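PDB 3C9H: ABC transporter, substrate binding protein from Agrobacterium tumefaciens, which probably captures a solute in the periplasm and delivers it to the membrane components of an ABC importer, and binds magnesium. Local coordinates for residues 185-190 with 233-238; 197-202 with 349-354; 324-329 with 333-338. All coordinates share one frame; numbering follows the deposited sequence.

Contact 1. Residues 185-190 with 233-238; sequences FLFMSR and NILGSY
The Phe187 ring meets Leu235 at its edge: CD2 of Leu235 lies in the plane of the ring, 3.4 Å from Phe187 CZ and 3.6 Å from Phe187 CE2, and the two side chains cross at nearly a right angle. The other side chain of the 233-238 segment beside this phenylalanine is Asn233, which runs past it in the opposite sense, with amide and ring planes 64° apart. The backbone O of Asn233 approaches the ring obliquely, 3.6 Å from Phe187 CD2, and is buried here without a polar partner in the model. A third flat group, the Tyr238 ring, receives CD1 of Leu235 on one face, 3.7 Å above the plane and offset toward the rim. The leucine therefore offers one methyl to the edge of a phenylalanine and the other to the face of a tyrosine. With CG anti to its carbonyl carbon (chi1 -69°), the Phe187 ring projects from helix 183-194 to the end of strand 230-235. Here the chain bends: Asn233 and Ile234 both face Val138 on the antiparallel neighbour 135-142 in a G1 beta bulge, Asn233 taking positive backbone angles (phi 62°), and Leu235 then serves as N-cap residue of helix 236-245. The contact thus packs a helix against a strand-to-helix corner inside the periplasmic binding protein fold. Val259 and Met261 of strand 258-268 also touch Phe187. On the helix itself, Leu186 O accepts both Arg190 N and the hydroxyl of Ser189, whose OG donates over 2.9 Å. Leu235 lies about 6 Å, side chain to ion, from the bound magnesium, and Tyr238 OH is hydrogen-bonded to the backbone N of Asp43, a magnesium ligand, and to a citrate probably acquired during crystallisation.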
loop_
_atom_site.group_PDB
_atom_site.type_symbol
_atom_site.label_atom_id
_atom_site.label_comp_id
_atom_site.label_asym_id
_atom_site.label_seq_id
_atom_site.Cartn_x
_atom_site.Cartn_y
_atom_site.Cartn_z
ATOM N N PHE A 185 -9.691 0.572 -0.648
ATOM C CA PHE A 185 -10.590 1.676 -0.425
ATOM C C PHE A 185 -9.923 3.031 -0.756
ATOM O O PHE A 185 -10.500 3.879 -1.435
ATOM C CB PHE A 185 -11.147 1.700 1.007
ATOM C CG PHE A 185 -12.037 2.880 1.231
ATOM C CD1 PHE A 185 -13.362 2.824 0.871
ATOM C CD2 PHE A 185 -11.510 4.090 1.676
ATOM C CE1 PHE A 185 -14.181 3.964 1.004
ATOM C CE2 PHE A 185 -12.308 5.229 1.803
ATOM C CZ PHE A 185 -13.639 5.165 1.453
ATOM N N LEU A 186 -8.699 3.216 -0.287
ATOM C CA LEU A 186 -7.954 4.438 -0.577
ATOM C C LEU A 186 -7.889 4.669 -2.079
ATOM O O LEU A 186 -8.186 5.756 -2.545
ATOM C CB LEU A 186 -6.538 4.370 0.030
ATOM C CG LEU A 186 -5.641 5.615 -0.113
ATOM C CD1 LEU A 186 -6.207 6.758 0.696
ATOM C CD2 LEU A 186 -4.192 5.342 0.306
ATOM N N PHE A 187 -7.492 3.652 -2.841
ATOM C CA PHE A 187 -7.341 3.820 -4.270
ATOM C C PHE A 187 -8.702 4.185 -4.893
ATOM O O PHE A 187 -8.763 5.069 -5.738
ATOM C CB PHE A 187 -6.763 2.570 -4.958
ATOM C CG PHE A 187 -5.294 2.265 -4.643
ATOM C CD1 PHE A 187 -4.360 3.280 -4.361
ATOM C CD2 PHE A 187 -4.838 0.954 -4.729
ATOM C CE1 PHE A 187 -3.016 2.962 -4.107
ATOM C CE2 PHE A 187 -3.503 0.623 -4.491
ATOM C CZ PHE A 187 -2.589 1.629 -4.180
ATOM N N MET A 188 -9.776 3.500 -4.503
ATOM C CA MET A 188 -11.116 3.833 -5.030
ATOM C C MET A 188 -11.499 5.269 -4.679
ATOM O O MET A 188 -12.027 6.007 -5.511
ATOM C CB MET A 188 -12.179 2.862 -4.502
ATOM C CG MET A 188 -13.654 3.195 -4.905
ATOM S SD MET A 188 -13.919 3.034 -6.673
ATOM C CE MET A 188 -12.567 1.964 -7.255
ATOM N N SER A 189 -11.212 5.693 -3.458
ATOM C CA SER A 189 -11.598 7.048 -3.047
ATOM C C SER A 189 -10.818 8.106 -3.860
ATOM O O SER A 189 -11.377 9.163 -4.231
ATOM C CB SER A 189 -11.462 7.221 -1.528
ATOM O OG SER A 189 -10.114 7.432 -1.129
ATOM N N ARG A 190 -9.563 7.786 -4.207
ATOM C CA ARG A 190 -8.769 8.656 -5.061
ATOM C C ARG A 190 -9.228 8.626 -6.531
ATOM O O ARG A 190 -9.250 9.662 -7.186
ATOM C CB ARG A 190 -7.282 8.315 -4.963
ATOM C CG ARG A 190 -6.701 8.330 -3.556
ATOM C CD ARG A 190 -6.991 9.619 -2.811
ATOM N NE ARG A 190 -6.146 10.720 -3.266
ATOM C CZ ARG A 190 -6.258 11.976 -2.825
ATOM N NH1 ARG A 190 -7.193 12.296 -1.927
ATOM N NH2 ARG A 190 -5.429 12.918 -3.277
ATOM N N ASN A 233 -5.873 -1.749 -10.222
ATOM C CA ASN A 233 -5.449 -1.101 -8.960
ATOM C C ASN A 233 -4.569 -1.961 -8.072
ATOM O O ASN A 233 -4.699 -1.959 -6.843
ATOM C CB ASN A 233 -6.660 -0.618 -8.160
ATOM C CG ASN A 233 -7.089 0.792 -8.517
ATOM O OD1 ASN A 233 -7.986 1.367 -7.863
ATOM N ND2 ASN A 233 -6.462 1.364 -9.526
ATOM N N ILE A 234 -3.626 -2.652 -8.694
ATOM C CA ILE A 234 -2.735 -3.554 -8.002
ATOM C C ILE A 234 -1.501 -2.752 -7.595
ATOM O O ILE A 234 -1.111 -1.828 -8.300
ATOM C CB ILE A 234 -2.356 -4.772 -8.919
ATOM C CG1 ILE A 234 -3.648 -5.439 -9.419
ATOM C CG2 ILE A 234 -1.448 -5.782 -8.175
ATOM C CD1 ILE A 234 -4.629 -5.827 -8.305
ATOM N N LEU A 235 -0.891 -3.115 -6.462
ATOM C CA LEU A 235 0.335 -2.479 -6.028
ATOM C C LEU A 235 1.477 -2.739 -7.020
ATOM O O LEU A 235 1.866 -3.877 -7.252
ATOM C CB LEU A 235 0.698 -2.901 -4.599
ATOM C CG LEU A 235 -0.219 -2.405 -3.457
ATOM C CD1 LEU A 235 0.291 -2.935 -2.113
ATOM C CD2 LEU A 235 -0.352 -0.855 -3.439
ATOM N N GLY A 236 2.022 -1.668 -7.585
ATOM C CA GLY A 236 3.060 -1.775 -8.614
ATOM C C GLY A 236 4.342 -2.384 -8.089
ATOM O O GLY A 236 5.030 -3.080 -8.801
ATOM N N SER A 237 4.662 -2.105 -6.827
ATOM C CA SER A 237 5.863 -2.644 -6.191
ATOM C C SER A 237 5.788 -4.165 -6.111
ATOM O O SER A 237 6.709 -4.858 -6.469
ATOM C CB SER A 237 6.003 -2.036 -4.793
ATOM O OG SER A 237 4.745 -2.038 -4.124
ATOM N N TYR A 238 4.656 -4.681 -5.649
ATOM C CA TYR A 238 4.423 -6.109 -5.554
ATOM C C TYR A 238 4.379 -6.715 -6.947
ATOM O O TYR A 238 4.891 -7.818 -7.151
ATOM C CB TYR A 238 3.099 -6.372 -4.857
ATOM C CG TYR A 238 3.049 -6.050 -3.359
ATOM C CD1 TYR A 238 4.080 -5.368 -2.704
ATOM C CD2 TYR A 238 1.957 -6.426 -2.615
ATOM C CE1 TYR A 238 3.994 -5.064 -1.336
ATOM C CE2 TYR A 238 1.872 -6.151 -1.270
ATOM C CZ TYR A 238 2.901 -5.471 -0.627
ATOM O OH TYR A 238 2.794 -5.187 0.716
#

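Contact 2. Residues 197-202 with 349-354; sequences DIWSVI and NEALRS
Ala351 meets both Ile202 and Trp199 with its single methyl group. The CB of Ala351 points toward the other helix, lying 3.6 Å from CG2 of Ile202 and 4.0 Å from CE3 of Trp199, which it approaches obliquely. The indole is braced within its own helix as well, since CG2 of Ile198 sits over one face, offset toward the rim; Arg347, one turn before Ala351, adds a cation-pi interaction with Trp199. Leu352 follows and works from the flank of its helix. Its CD2 lies 3.8 Å from CG2 of Ile202 and 3.7 Å from the carbonyl O of Ile202, so it touches the backbone as well as the branch. Ile202 can serve both neighbours because CG2 is anti to its backbone N, whereas CG1, beside that N (chi1 -57°), carries CD1 away from Ala351 and Leu352. Trp348 of helix 338-353 also touches Ile202, and Val210 touches Leu352 from a loop. At the last modelled residue, Ser354 OG donates to Ala351 O over 3.0 Å, from a position tilted 33° from the carbonyl plane, and is also hydrogen-bonded to Lys203 NZ, which ties the end of the C-terminal helix to helix 198-207. The short helical segments pass at 9.1 Å with their directions 54° apart, and the backbones come closest at Ile202 and Leu352, whose CA atoms are 6.1 Å apart. This is an apolar helix-helix crossing at the periphery of the binding-protein fold, in which the C-terminal helix packs across helix 198-207, away from the magnesium site.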
loop_
_atom_site.group_PDB
_atom_site.type_symbol
_atom_site.label_atom_id
_atom_site.label_comp_id
_atom_site.label_asym_id
_atom_site.label_seq_id
_atom_site.Cartn_x
_atom_site.Cartn_y
_atom_site.Cartn_z
ATOM N N ASP A 197 -16.234 9.769 -14.046
ATOM C CA ASP A 197 -16.900 8.548 -14.501
ATOM C C ASP A 197 -16.139 7.255 -14.134
ATOM O O ASP A 197 -16.048 6.317 -14.944
ATOM C CB ASP A 197 -17.130 8.625 -16.017
ATOM C CG ASP A 197 -18.205 7.668 -16.497
ATOM O OD1 ASP A 197 -19.115 7.355 -15.701
ATOM O OD2 ASP A 197 -18.144 7.222 -17.667
ATOM N N ILE A 198 -15.612 7.188 -12.908
ATOM C CA ILE A 198 -15.061 5.930 -12.408
ATOM C C ILE A 198 -16.147 4.869 -12.315
ATOM O O ILE A 198 -15.868 3.670 -12.402
ATOM C CB ILE A 198 -14.364 6.083 -11.003
ATOM C CG1 ILE A 198 -13.621 4.796 -10.616
ATOM C CG2 ILE A 198 -15.368 6.425 -9.920
ATOM C CD1 ILE A 198 -12.609 4.316 -11.641
ATOM N N TRP A 199 -17.391 5.307 -12.137
ATOM C CA TRP A 199 -18.493 4.370 -11.942
ATOM C C TRP A 199 -18.798 3.552 -13.197
ATOM O O TRP A 199 -19.194 2.397 -13.099
ATOM C CB TRP A 199 -19.730 5.107 -11.406
ATOM C CG TRP A 199 -19.379 5.779 -10.127
ATOM C CD1 TRP A 199 -19.152 7.106 -9.922
ATOM C CD2 TRP A 199 -19.115 5.127 -8.893
ATOM N NE1 TRP A 199 -18.798 7.324 -8.615
ATOM C CE2 TRP A 199 -18.768 6.122 -7.961
ATOM C CE3 TRP A 199 -19.147 3.791 -8.479
ATOM C CZ2 TRP A 199 -18.453 5.826 -6.640
ATOM C CZ3 TRP A 199 -18.845 3.500 -7.173
ATOM C CH2 TRP A 199 -18.498 4.516 -6.265
ATOM N N SER A 200 -18.570 4.133 -14.367
ATOM C CA SER A 200 -18.649 3.351 -15.607
ATOM C C SER A 200 -17.617 2.208 -15.598
ATOM O O SER A 200 -17.917 1.088 -16.043
ATOM C CB SER A 200 -18.482 4.243 -16.843
ATOM O OG SER A 200 -17.195 4.847 -16.871
ATOM N N VAL A 201 -16.418 2.489 -15.081
ATOM C CA VAL A 201 -15.395 1.448 -14.918
ATOM C C VAL A 201 -15.861 0.365 -13.934
ATOM O O VAL A 201 -15.800 -0.813 -14.248
ATOM C CB VAL A 201 -14.022 2.019 -14.454
ATOM C CG1 VAL A 201 -12.980 0.883 -14.269
ATOM C CG2 VAL A 201 -13.506 3.079 -15.443
ATOM N N ILE A 202 -16.348 0.771 -12.762
ATOM C CA ILE A 202 -16.813 -0.189 -11.753
ATOM C C ILE A 202 -17.961 -1.038 -12.307
ATOM O O ILE A 202 -17.977 -2.266 -12.169
ATOM C CB ILE A 202 -17.249 0.526 -10.430
ATOM C CG1 ILE A 202 -16.106 1.374 -9.870
ATOM C CG2 ILE A 202 -17.677 -0.486 -9.376
ATOM C CD1 ILE A 202 -14.755 0.661 -9.917
ATOM N N ASN A 349 -20.629 -1.400 -4.108
ATOM C CA ASN A 349 -21.375 -2.666 -4.168
ATOM C C ASN A 349 -22.576 -2.563 -5.093
ATOM O O ASN A 349 -22.917 -3.512 -5.771
ATOM C CB ASN A 349 -21.867 -3.084 -2.780
ATOM C CG ASN A 349 -20.759 -3.592 -1.897
ATOM O OD1 ASN A 349 -20.609 -3.142 -0.755
ATOM N ND2 ASN A 349 -19.960 -4.524 -2.414
ATOM N N GLU A 350 -23.206 -1.396 -5.100
ATOM C CA GLU A 350 -24.373 -1.104 -5.934
ATOM C C GLU A 350 -24.006 -1.106 -7.423
ATOM O O GLU A 350 -24.739 -1.663 -8.235
ATOM C CB GLU A 350 -25.004 0.223 -5.446
ATOM C CG GLU A 350 -25.749 1.127 -6.433
ATOM C CD GLU A 350 -26.175 2.479 -5.770
ATOM O OE1 GLU A 350 -26.350 2.533 -4.522
ATOM O OE2 GLU A 350 -26.317 3.493 -6.491
ATOM N N ALA A 351 -22.854 -0.533 -7.769
ATOM C CA ALA A 351 -22.351 -0.529 -9.154
ATOM C C ALA A 351 -21.917 -1.906 -9.660
ATOM O O ALA A 351 -22.152 -2.238 -10.814
ATOM C CB ALA A 351 -21.189 0.460 -9.300
ATOM N N LEU A 352 -21.269 -2.693 -8.806
ATOM C CA LEU A 352 -20.799 -4.030 -9.181
ATOM C C LEU A 352 -21.953 -4.993 -9.449
ATOM O O LEU A 352 -21.770 -5.978 -10.157
ATOM C CB LEU A 352 -19.912 -4.631 -8.088
ATOM C CG LEU A 352 -18.511 -4.047 -7.877
ATOM C CD1 LEU A 352 -17.866 -4.695 -6.683
ATOM C CD2 LEU A 352 -17.650 -4.248 -9.120
ATOM N N ARG A 353 -23.121 -4.702 -8.873
ATOM C CA ARG A 353 -24.324 -5.537 -9.006
ATOM C C ARG A 353 -25.323 -5.030 -10.050
ATOM O O ARG A 353 -26.066 -5.822 -10.621
ATOM C CB ARG A 353 -24.988 -5.704 -7.634
ATOM C CG ARG A 353 -24.164 -6.628 -6.736
ATOM C CD ARG A 353 -24.388 -6.419 -5.240
ATOM N NE ARG A 353 -23.174 -6.724 -4.451
ATOM C CZ ARG A 353 -23.127 -6.791 -3.113
ATOM N NH1 ARG A 353 -24.223 -6.589 -2.375
ATOM N NH2 ARG A 353 -21.974 -7.072 -2.502
ATOM N N SER A 354 -25.322 -3.730 -10.330
ATOM C CA SER A 354 -26.222 -3.153 -11.349
ATOM C C SER A 354 -25.963 -3.730 -12.750
ATOM O O SER A 354 -24.851 -4.189 -13.061
ATOM C CB SER A 354 -26.089 -1.623 -11.386
ATOM O OG SER A 354 -24.801 -1.226 -11.843
#

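Contact 3. Residues 324-329 with 333-338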
loop_
_atom_site.group_PDB
_atom_site.type_symbol
_atom_site.label_atom_id
_atom_site.label_comp_id
_atom_site.label_asym_id
_atom_site.label_seq_id
_atom_site.Cartn_x
_atom_site.Cartn_y
_atom_site.Cartn_z
ATOM N N ARG A 324 -0.839 10.815 -9.411
ATOM C CA ARG A 324 -1.772 11.438 -8.489
ATOM C C ARG A 324 -1.477 10.952 -7.054
ATOM O O ARG A 324 -2.190 10.091 -6.532
ATOM C CB ARG A 324 -3.221 11.128 -8.895
ATOM C CG ARG A 324 -3.580 11.484 -10.346
ATOM C CD ARG A 324 -3.314 12.974 -10.633
ATOM N NE ARG A 324 -4.177 13.498 -11.691
ATOM C CZ ARG A 324 -4.032 13.248 -12.991
ATOM N NH1 ARG A 324 -3.044 12.484 -13.419
ATOM N NH2 ARG A 324 -4.875 13.762 -13.875
ATOM N N PRO A 325 -0.412 11.501 -6.424
ATOM C CA PRO A 325 -0.083 11.118 -5.040
ATOM C C PRO A 325 -1.003 11.755 -4.025
ATOM O O PRO A 325 -1.743 12.679 -4.357
ATOM C CB PRO A 325 1.350 11.618 -4.842
ATOM C CG PRO A 325 1.543 12.699 -5.882
ATOM C CD PRO A 325 0.535 12.490 -6.974
ATOM N N VAL A 326 -0.925 11.253 -2.789
ATOM C CA VAL A 326 -1.773 11.690 -1.680
ATOM C C VAL A 326 -0.871 12.351 -0.601
ATOM O O VAL A 326 0.076 11.726 -0.108
ATOM C CB VAL A 326 -2.538 10.478 -1.067
ATOM C CG1 VAL A 326 -3.620 10.944 -0.129
ATOM C CG2 VAL A 326 -3.129 9.561 -2.183
ATOM N N PRO A 327 -1.142 13.625 -0.255
ATOM C CA PRO A 327 -0.362 14.319 0.785
ATOM C C PRO A 327 -0.829 13.970 2.212
ATOM O O PRO A 327 -2.015 13.681 2.420
ATOM C CB PRO A 327 -0.609 15.796 0.480
ATOM C CG PRO A 327 -1.996 15.827 -0.155
ATOM C CD PRO A 327 -2.198 14.485 -0.833
ATOM N N VAL A 328 0.098 14.000 3.172
ATOM C CA VAL A 328 -0.182 13.640 4.583
ATOM C C VAL A 328 -0.345 14.879 5.491
ATOM O O VAL A 328 -1.139 14.882 6.443
ATOM C CB VAL A 328 0.977 12.798 5.170
ATOM C CG1 VAL A 328 0.587 12.188 6.498
ATOM C CG2 VAL A 328 1.416 11.709 4.193
ATOM N N SER A 329 0.434 15.920 5.185
ATOM C CA SER A 329 0.597 17.104 6.037
ATOM C C SER A 329 -0.678 17.916 6.340
ATOM O O SER A 329 -0.742 18.572 7.393
ATOM C CB SER A 329 1.666 18.023 5.433
ATOM O OG SER A 329 1.366 18.350 4.078
ATOM N N MET A 333 -8.513 15.946 6.985
ATOM C CA MET A 333 -9.339 16.648 5.979
ATOM C C MET A 333 -9.155 16.183 4.525
ATOM O O MET A 333 -10.083 16.302 3.725
ATOM C CB MET A 333 -9.069 18.155 6.034
ATOM C CG MET A 333 -7.614 18.543 5.741
ATOM S SD MET A 333 -7.403 20.333 5.769
ATOM C CE MET A 333 -5.709 20.507 6.365
ATOM N N VAL A 334 -7.967 15.691 4.174
ATOM C CA VAL A 334 -7.735 15.138 2.823
ATOM C C VAL A 334 -8.578 13.869 2.563
ATOM O O VAL A 334 -8.917 13.539 1.406
ATOM C CB VAL A 334 -6.223 14.811 2.595
ATOM C CG1 VAL A 334 -5.978 14.289 1.165
ATOM C CG2 VAL A 334 -5.366 16.041 2.866
ATOM N N TYR A 335 -8.917 13.173 3.650
ATOM C CA TYR A 335 -9.561 11.861 3.597
ATOM C C TYR A 335 -11.041 11.875 3.974
ATOM O O TYR A 335 -11.486 12.716 4.756
ATOM C CB TYR A 335 -8.836 10.939 4.548
ATOM C CG TYR A 335 -7.350 10.944 4.342
ATOM C CD1 TYR A 335 -6.503 11.639 5.207
ATOM C CD2 TYR A 335 -6.777 10.265 3.267
ATOM C CE1 TYR A 335 -5.129 11.637 5.021
ATOM C CE2 TYR A 335 -5.388 10.252 3.075
ATOM C CZ TYR A 335 -4.578 10.943 3.955
ATOM O OH TYR A 335 -3.229 10.929 3.757
ATOM N N LEU A 336 -11.763 10.889 3.447
ATOM C CA LEU A 336 -13.206 10.729 3.660
ATOM C C LEU A 336 -13.536 10.349 5.100
ATOM O O LEU A 336 -12.967 9.419 5.649
ATOM C CB LEU A 336 -13.770 9.640 2.735
ATOM C CG LEU A 336 -13.999 10.000 1.264
ATOM C CD1 LEU A 336 -12.703 10.478 0.620
ATOM C CD2 LEU A 336 -14.558 8.805 0.502
ATOM N N ASP A 337 -14.497 11.056 5.690
ATOM C CA ASP A 337 -14.961 10.733 7.019
ATOM C C ASP A 337 -15.687 9.378 7.049
ATOM O O ASP A 337 -16.060 8.837 6.008
ATOM C CB ASP A 337 -15.840 11.870 7.566
ATOM C CG ASP A 337 -17.184 11.986 6.874
ATOM O OD1 ASP A 337 -17.820 10.960 6.572
ATOM O OD2 ASP A 337 -17.655 13.131 6.698
ATOM N N GLN A 338 -15.912 8.864 8.257
ATOM C CA GLN A 338 -16.457 7.510 8.461
ATOM C C GLN A 338 -17.775 7.266 7.720
ATOM O O GLN A 338 -17.975 6.186 7.133
ATOM C CB GLN A 338 -16.641 7.221 9.968
ATOM C CG GLN A 338 -15.322 7.217 10.748
ATOM C CD GLN A 338 -15.521 7.366 12.243
ATOM O OE1 GLN A 338 -16.304 6.629 12.851
ATOM N NE2 GLN A 338 -14.801 8.308 12.850
#
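Val326 and Tyr335 lie at a slant to each other, with CG1 of the valine 3.7 Å from CE2 of the tyrosine and 3.9 Å from its OH. The methyl comes to the ring obliquely, near the hydroxyl-bearing end. In Tyr335, CG stands beside the backbone N (chi1 -51°), which swings the ring back toward 324-329 although the chain itself is heading off to helix 338-353. Tyr335 OH lies 3.3 Å from Pro327 O. From within its own segment, CB of Val334 lies over the rim of one face of the same ring, 4.1 Å above the plane. Val334 points toward the other segment, and its two methyls divide the work: CG1, anti to the backbone N, is 4.3 Å from both Val326 CG1 and Pro327 CD, while CG2 lies 4.1 Å from the Pro327 O. Pro327 and Val334 lie on the more exposed side of the contact. Asp97 and Val100 of helix 96-104 pack on Tyr335. Further along, Asp337 OD1 accepts from Lys340 N as the N-cap of helix 338-353. The arrangement is an apolar contact within the loop that joins strand 323-325 to the C-terminal helix of the binding-protein fold, where the chain changes direction sharply.

How the contacts relate
Contact 1 is the deepest, about 7 Å from the chain centre, and the nearest to the magnesium site; contact 3 lies further out. All are largely apolar, though contact 1 also buries the polar Asn233. It joins a helix to a strand corner through an aromatic ring; contact 2, the most peripheral yet buried, crosses two helices through aliphatic branches and the indole of Trp199; contact 3 folds a connecting loop on itself. Helix 183-194 links them: Met188 CE touches Ile202 CD1 of contact 2 at 3.7 Å, while Arg190 packs on Val326 and Val334 of contact 3. Contacts 2 and 3 do not touch, yet the C-terminal helix following 333-338 supplies 349-354.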